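PDB 1V8P: exonuclease VapC9 from Pyrobaculum aerophilum, which is a magnesium-dependent PIN-domain nuclease with slow exonuclease activity on single-stranded DNA, and probably serves as the ribonuclease toxin of a toxin-antitoxin system. Local coordinates for residues 35-40 with 84-89; 97-102 with 121-126. The protein carries 1 engineered substitution. One frame throughout, in Å; residues are numbered along the deposited sequence.

Contact 1 (35-40 with 84-89); sequences SALYAL and RHLKKV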
loop_
_atom_site.group_PDB
_atom_site.type_symbol
_atom_site.label_atom_id
_atom_site.label_comp_id
_atom_site.label_asym_id
_atom_site.label_seq_id
_atom_site.Cartn_x
_atom_site.Cartn_y
_atom_site.Cartn_z
ATOM N N SER C 35 13.428 -5.901 3.056
ATOM C CA SER C 35 13.656 -5.502 4.436
ATOM C C SER C 35 15.051 -5.888 4.914
ATOM O O SER C 35 15.673 -5.135 5.660
ATOM C CB SER C 35 12.601 -6.107 5.365
ATOM O OG SER C 35 12.926 -7.430 5.729
ATOM N N ALA C 36 15.548 -7.050 4.484
ATOM C CA ALA C 36 16.881 -7.508 4.881
ATOM C C ALA C 36 17.951 -6.697 4.168
ATOM O O ALA C 36 18.905 -6.209 4.784
ATOM C CB ALA C 36 17.061 -8.976 4.549
ATOM N N LEU C 37 17.782 -6.593 2.850
ATOM C CA LEU C 37 18.692 -5.843 2.003
ATOM C C LEU C 37 18.894 -4.477 2.646
ATOM O O LEU C 37 20.020 -4.000 2.778
ATOM C CB LEU C 37 18.085 -5.704 0.600
ATOM C CG LEU C 37 18.845 -5.035 -0.552
ATOM C CD1 LEU C 37 18.973 -3.545 -0.311
ATOM C CD2 LEU C 37 20.195 -5.683 -0.695
ATOM N N TYR C 38 17.796 -3.862 3.067
ATOM C CA TYR C 38 17.868 -2.558 3.701
ATOM C C TYR C 38 18.750 -2.568 4.950
ATOM O O TYR C 38 19.532 -1.658 5.158
ATOM C CB TYR C 38 16.467 -2.062 4.065
ATOM C CG TYR C 38 16.187 -0.659 3.579
ATOM C CD1 TYR C 38 16.030 -0.391 2.217
ATOM C CD2 TYR C 38 16.097 0.406 4.476
ATOM C CE1 TYR C 38 15.788 0.904 1.760
ATOM C CE2 TYR C 38 15.855 1.701 4.034
ATOM C CZ TYR C 38 15.702 1.946 2.677
ATOM O OH TYR C 38 15.458 3.234 2.239
ATOM N N ALA C 39 18.626 -3.586 5.791
ATOM C CA ALA C 39 19.457 -3.640 6.995
ATOM C C ALA C 39 20.920 -3.843 6.588
ATOM O O ALA C 39 21.814 -3.141 7.056
ATOM C CB ALA C 39 18.997 -4.780 7.913
ATOM N N LEU C 40 21.145 -4.806 5.701
ATOM C CA LEU C 40 22.472 -5.122 5.202
ATOM C C LEU C 40 23.202 -3.915 4.614
ATOM O O LEU C 40 24.435 -3.837 4.677
ATOM C CB LEU C 40 22.369 -6.215 4.134
ATOM C CG LEU C 40 21.978 -7.608 4.623
ATOM C CD1 LEU C 40 21.643 -8.509 3.436
ATOM C CD2 LEU C 40 23.115 -8.183 5.458
ATOM N N ARG C 84 22.393 6.479 -4.410
ATOM C CA ARG C 84 23.578 6.021 -5.119
ATOM C C ARG C 84 24.203 4.888 -4.340
ATOM O O ARG C 84 24.671 3.908 -4.916
ATOM C CB ARG C 84 24.586 7.152 -5.282
ATOM C CG ARG C 84 24.288 8.066 -6.456
ATOM C CD ARG C 84 25.295 9.223 -6.538
ATOM N NE ARG C 84 24.609 10.516 -6.585
ATOM C CZ ARG C 84 24.557 11.365 -5.564
ATOM N NH1 ARG C 84 25.163 11.058 -4.422
ATOM N NH2 ARG C 84 23.884 12.508 -5.678
ATOM N N HIS C 85 24.213 5.024 -3.023
ATOM C CA HIS C 85 24.759 3.989 -2.176
ATOM C C HIS C 85 23.901 2.726 -2.316
ATOM O O HIS C 85 24.419 1.654 -2.637
ATOM C CB HIS C 85 24.784 4.481 -0.737
ATOM C CG HIS C 85 25.125 3.423 0.264
ATOM N ND1 HIS C 85 26.283 2.682 0.201
ATOM C CD2 HIS C 85 24.462 2.994 1.365
ATOM C CE1 HIS C 85 26.320 1.839 1.219
ATOM N NE2 HIS C 85 25.226 2.011 1.941
ATOM N N LEU C 86 22.589 2.869 -2.102
ATOM C CA LEU C 86 21.645 1.754 -2.200
ATOM C C LEU C 86 21.830 1.032 -3.533
ATOM O O LEU C 86 21.685 -0.184 -3.629
ATOM C CB LEU C 86 20.198 2.270 -2.103
ATOM C CG LEU C 86 19.064 1.388 -1.522
ATOM C CD1 LEU C 86 17.742 1.767 -2.175
ATOM C CD2 LEU C 86 19.320 -0.096 -1.752
ATOM N N LYS C 87 22.150 1.802 -4.562
ATOM C CA LYS C 87 22.351 1.260 -5.899
ATOM C C LYS C 87 23.549 0.316 -5.952
ATOM O O LYS C 87 23.458 -0.782 -6.505
ATOM C CB LYS C 87 22.549 2.411 -6.890
ATOM C CG LYS C 87 22.712 1.989 -8.325
ATOM C CD LYS C 87 22.895 3.199 -9.203
ATOM C CE LYS C 87 22.913 2.831 -10.673
ATOM N NZ LYS C 87 22.922 4.078 -11.495
ATOM N N LYS C 88 24.662 0.753 -5.367
ATOM C CA LYS C 88 25.897 -0.032 -5.343
ATOM C C LYS C 88 25.664 -1.315 -4.561
ATOM O O LYS C 88 26.070 -2.397 -4.979
ATOM C CB LYS C 88 27.054 0.773 -4.707
ATOM C CG LYS C 88 27.317 2.120 -5.365
ATOM C CD LYS C 88 28.800 2.360 -5.587
ATOM C CE LYS C 88 29.077 3.719 -6.227
ATOM N NZ LYS C 88 28.826 4.825 -5.255
ATOM N N VAL C 89 25.011 -1.177 -3.417
ATOM C CA VAL C 89 24.685 -2.318 -2.578
ATOM C C VAL C 89 23.901 -3.340 -3.400
ATOM O O VAL C 89 24.208 -4.522 -3.372
ATOM C CB VAL C 89 23.847 -1.885 -1.382
ATOM C CG1 VAL C 89 23.333 -3.103 -0.644
ATOM C CG2 VAL C 89 24.682 -0.998 -0.466
#
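The Y38 ring meets L86 at a slant, its CE1 lying 4.5 Å from L86 CD1, a loose touch. Within helix 79-91 the H85 imidazole has V89 CG2 3.7 Å above one face, nearer the ring's margin than its middle, while H85 NE2 hydrogen-bonds to A41 O just beyond segment 35-40. L37 makes the closer contacts, dividing its methyls between two partners. L37 CD1 reaches L86 CD2 at 3.8 Å, and L37 CD2 lies 4.1 Å from V89 CG1, the latter two side chains running past each other in opposite senses. CG of L37 is anti to the backbone N (chi1 -176°), which swings its branched end toward helix 79-91. No hydrogen bond spans the segments, and the contact is wholly apolar. The segment axes approach to 10.7 Å at 110°, so side chains bridge the gap. Helix 34-40 follows strand 30-32 of the PIN domain and starts beside the predicted magnesium ligand D33, whose OD1 is hydrogen-bonded to A36 N and S35 OG. L37 also packs on V32 of that strand and on F93, Y38 lies against A67, L68 and E71 of helix 58-73, and L86 touches A64 of the same helix and L101 of a second subunit.

Contact 2 (97-102 with 121-126); sequences EDPPLD and AYVAES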
loop_
_atom_site.group_PDB
_atom_site.type_symbol
_atom_site.label_atom_id
_atom_site.label_comp_id
_atom_site.label_asym_id
_atom_site.label_seq_id
_atom_site.Cartn_x
_atom_site.Cartn_y
_atom_site.Cartn_z
ATOM N N GLU C 97 15.798 -15.493 -11.398
ATOM C CA GLU C 97 14.738 -15.330 -12.387
ATOM C C GLU C 97 13.416 -15.128 -11.691
ATOM O O GLU C 97 13.244 -15.512 -10.544
ATOM C CB GLU C 97 14.609 -16.577 -13.267
ATOM C CG GLU C 97 15.849 -16.981 -14.045
ATOM C CD GLU C 97 15.556 -18.087 -15.063
ATOM O OE1 GLU C 97 14.825 -19.056 -14.729
ATOM O OE2 GLU C 97 16.063 -17.990 -16.203
ATOM N N ASP C 98 12.464 -14.548 -12.387
ATOM C CA ASP C 98 11.156 -14.363 -11.791
ATOM C C ASP C 98 10.461 -15.709 -11.667
ATOM O O ASP C 98 10.585 -16.568 -12.532
ATOM C CB ASP C 98 10.308 -13.424 -12.647
ATOM C CG ASP C 98 10.937 -12.054 -12.790
ATOM O OD1 ASP C 98 10.764 -11.445 -13.862
ATOM O OD2 ASP C 98 11.602 -11.595 -11.834
ATOM N N PRO C 99 9.740 -15.914 -10.563
ATOM C CA PRO C 99 8.991 -17.140 -10.261
ATOM C C PRO C 99 7.724 -17.233 -11.111
ATOM O O PRO C 99 7.294 -16.255 -11.700
ATOM C CB PRO C 99 8.631 -16.970 -8.786
ATOM C CG PRO C 99 9.659 -16.013 -8.280
ATOM C CD PRO C 99 9.824 -15.039 -9.384
ATOM N N PRO C 100 7.115 -18.420 -11.190
ATOM C CA PRO C 100 5.884 -18.601 -11.968
ATOM C C PRO C 100 4.790 -17.849 -11.223
ATOM O O PRO C 100 4.625 -18.043 -10.025
ATOM C CB PRO C 100 5.653 -20.110 -11.902
ATOM C CG PRO C 100 7.010 -20.658 -11.733
ATOM C CD PRO C 100 7.641 -19.720 -10.744
ATOM N N LEU C 101 4.036 -16.995 -11.895
ATOM C CA LEU C 101 3.000 -16.253 -11.172
ATOM C C LEU C 101 2.030 -17.140 -10.383
ATOM O O LEU C 101 1.857 -16.953 -9.181
ATOM C CB LEU C 101 2.201 -15.357 -12.129
ATOM C CG LEU C 101 1.047 -14.600 -11.454
ATOM C CD1 LEU C 101 1.296 -13.122 -11.547
ATOM C CD2 LEU C 101 -0.286 -14.951 -12.115
ATOM N N ASP C 102 1.409 -18.105 -11.059
ATOM C CA ASP C 102 0.433 -19.009 -10.439
ATOM C C ASP C 102 0.902 -19.729 -9.165
ATOM O O ASP C 102 0.152 -19.826 -8.193
ATOM C CB ASP C 102 -0.076 -20.015 -11.486
ATOM C CG ASP C 102 1.025 -20.904 -12.046
ATOM O OD1 ASP C 102 2.167 -20.428 -12.260
ATOM O OD2 ASP C 102 0.735 -22.089 -12.291
ATOM N N ALA C 121 9.032 -16.413 -0.325
ATOM C CA ALA C 121 8.847 -17.708 0.305
ATOM C C ALA C 121 8.955 -18.819 -0.743
ATOM O O ALA C 121 9.659 -19.812 -0.544
ATOM C CB ALA C 121 7.472 -17.760 1.000
ATOM N N TYR C 122 8.263 -18.635 -1.864
ATOM C CA TYR C 122 8.281 -19.626 -2.927
ATOM C C TYR C 122 9.664 -19.881 -3.531
ATOM O O TYR C 122 10.056 -21.027 -3.712
ATOM C CB TYR C 122 7.318 -19.227 -4.039
ATOM C CG TYR C 122 7.304 -20.210 -5.183
ATOM C CD1 TYR C 122 6.518 -21.374 -5.132
ATOM C CD2 TYR C 122 8.137 -20.026 -6.281
ATOM C CE1 TYR C 122 6.580 -22.327 -6.157
ATOM C CE2 TYR C 122 8.209 -20.968 -7.301
ATOM C CZ TYR C 122 7.436 -22.111 -7.238
ATOM O OH TYR C 122 7.546 -23.025 -8.268
ATOM N N VAL C 123 10.399 -18.823 -3.840
ATOM C CA VAL C 123 11.716 -18.966 -4.447
ATOM C C VAL C 123 12.713 -19.590 -3.510
ATOM O O VAL C 123 13.511 -20.437 -3.919
ATOM C CB VAL C 123 12.279 -17.614 -4.914
ATOM C CG1 VAL C 123 13.718 -17.781 -5.432
ATOM C CG2 VAL C 123 11.390 -17.056 -5.984
ATOM N N ALA C 124 12.681 -19.173 -2.252
ATOM C CA ALA C 124 13.614 -19.722 -1.277
ATOM C C ALA C 124 13.370 -21.227 -1.101
ATOM O O ALA C 124 14.289 -22.038 -1.255
ATOM C CB ALA C 124 13.464 -19.000 0.049
ATOM N N GLU C 125 12.127 -21.592 -0.802
ATOM C CA GLU C 125 11.769 -22.988 -0.605
ATOM C C GLU C 125 11.883 -23.854 -1.865
ATOM O O GLU C 125 12.264 -25.025 -1.776
ATOM C CB GLU C 125 10.358 -23.092 -0.003
ATOM C CG GLU C 125 10.336 -22.911 1.519
ATOM C CD GLU C 125 8.928 -22.885 2.123
ATOM O OE1 GLU C 125 8.039 -23.628 1.639
ATOM O OE2 GLU C 125 8.712 -22.127 3.099
ATOM N N SER C 126 11.582 -23.279 -3.029
ATOM C CA SER C 126 11.656 -24.016 -4.289
ATOM C C SER C 126 13.070 -24.308 -4.704
ATOM O O SER C 126 13.326 -25.292 -5.389
ATOM C CB SER C 126 10.999 -23.235 -5.419
ATOM O OG SER C 126 9.604 -23.390 -5.381
#
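P99 and P100 present successive rings to Y122 and V123, with no hydrogen bond between the segments. P100 CD lies 3.7 Å from Y122 CE2 and 4.1 Å from Y122 OH, the proline crossing the tyrosine at about a right angle. P99 CB touches Y122 CD2 at 4.0 Å and V123 CG2 at 3.9 Å, so P99 CB meets both residues; the modelled approach of P99 CG to V123 is implausibly short and doubtful. With chi1 at 179°, Y122 extends its ring away from its own backbone N and out toward the prolines. One turn on, S126 OG sits above one face of that ring, displaced from its centre, and makes a weak hydrogen bond to Y122 O. Farther out, Y122 also packs on E103 and V107 of helix 101-111, and V123 on L31, L57 and L96. D98, just ahead of the prolines, is held by H58 and Y62 of a second subunit, whose Y62 also packs on P99. P100 occupies the N-cap position of helix 101-111. The arrangement is a proline-bearing strand-to-helix connection, following strand 94-95 of the parallel PIN-domain sheet and laid against the helix that precedes strand 130-132.

How the contacts relate
Contact 1 is the more deeply buried, with its centre about 9 Å from the chain centre; contact 2, about 13 Å out on the opposite side, is only partly buried. They share no helix, and their nearest atoms are about 12 Å apart. Aliphatic methyls dominate the helix-to-helix contact 1, whereas proline rings against a tyrosine give the loop-to-helix contact 2 its character. Both pack on strand 30-32, against different residues of it. The second subunit touches both as well: K87 of segment 84-89 packs on P100 of the second subunit and makes a long, weak ion pair with D102 of that subunit, so the assembly brings segment 84-89 against the neighbour's copy of segment 97-102.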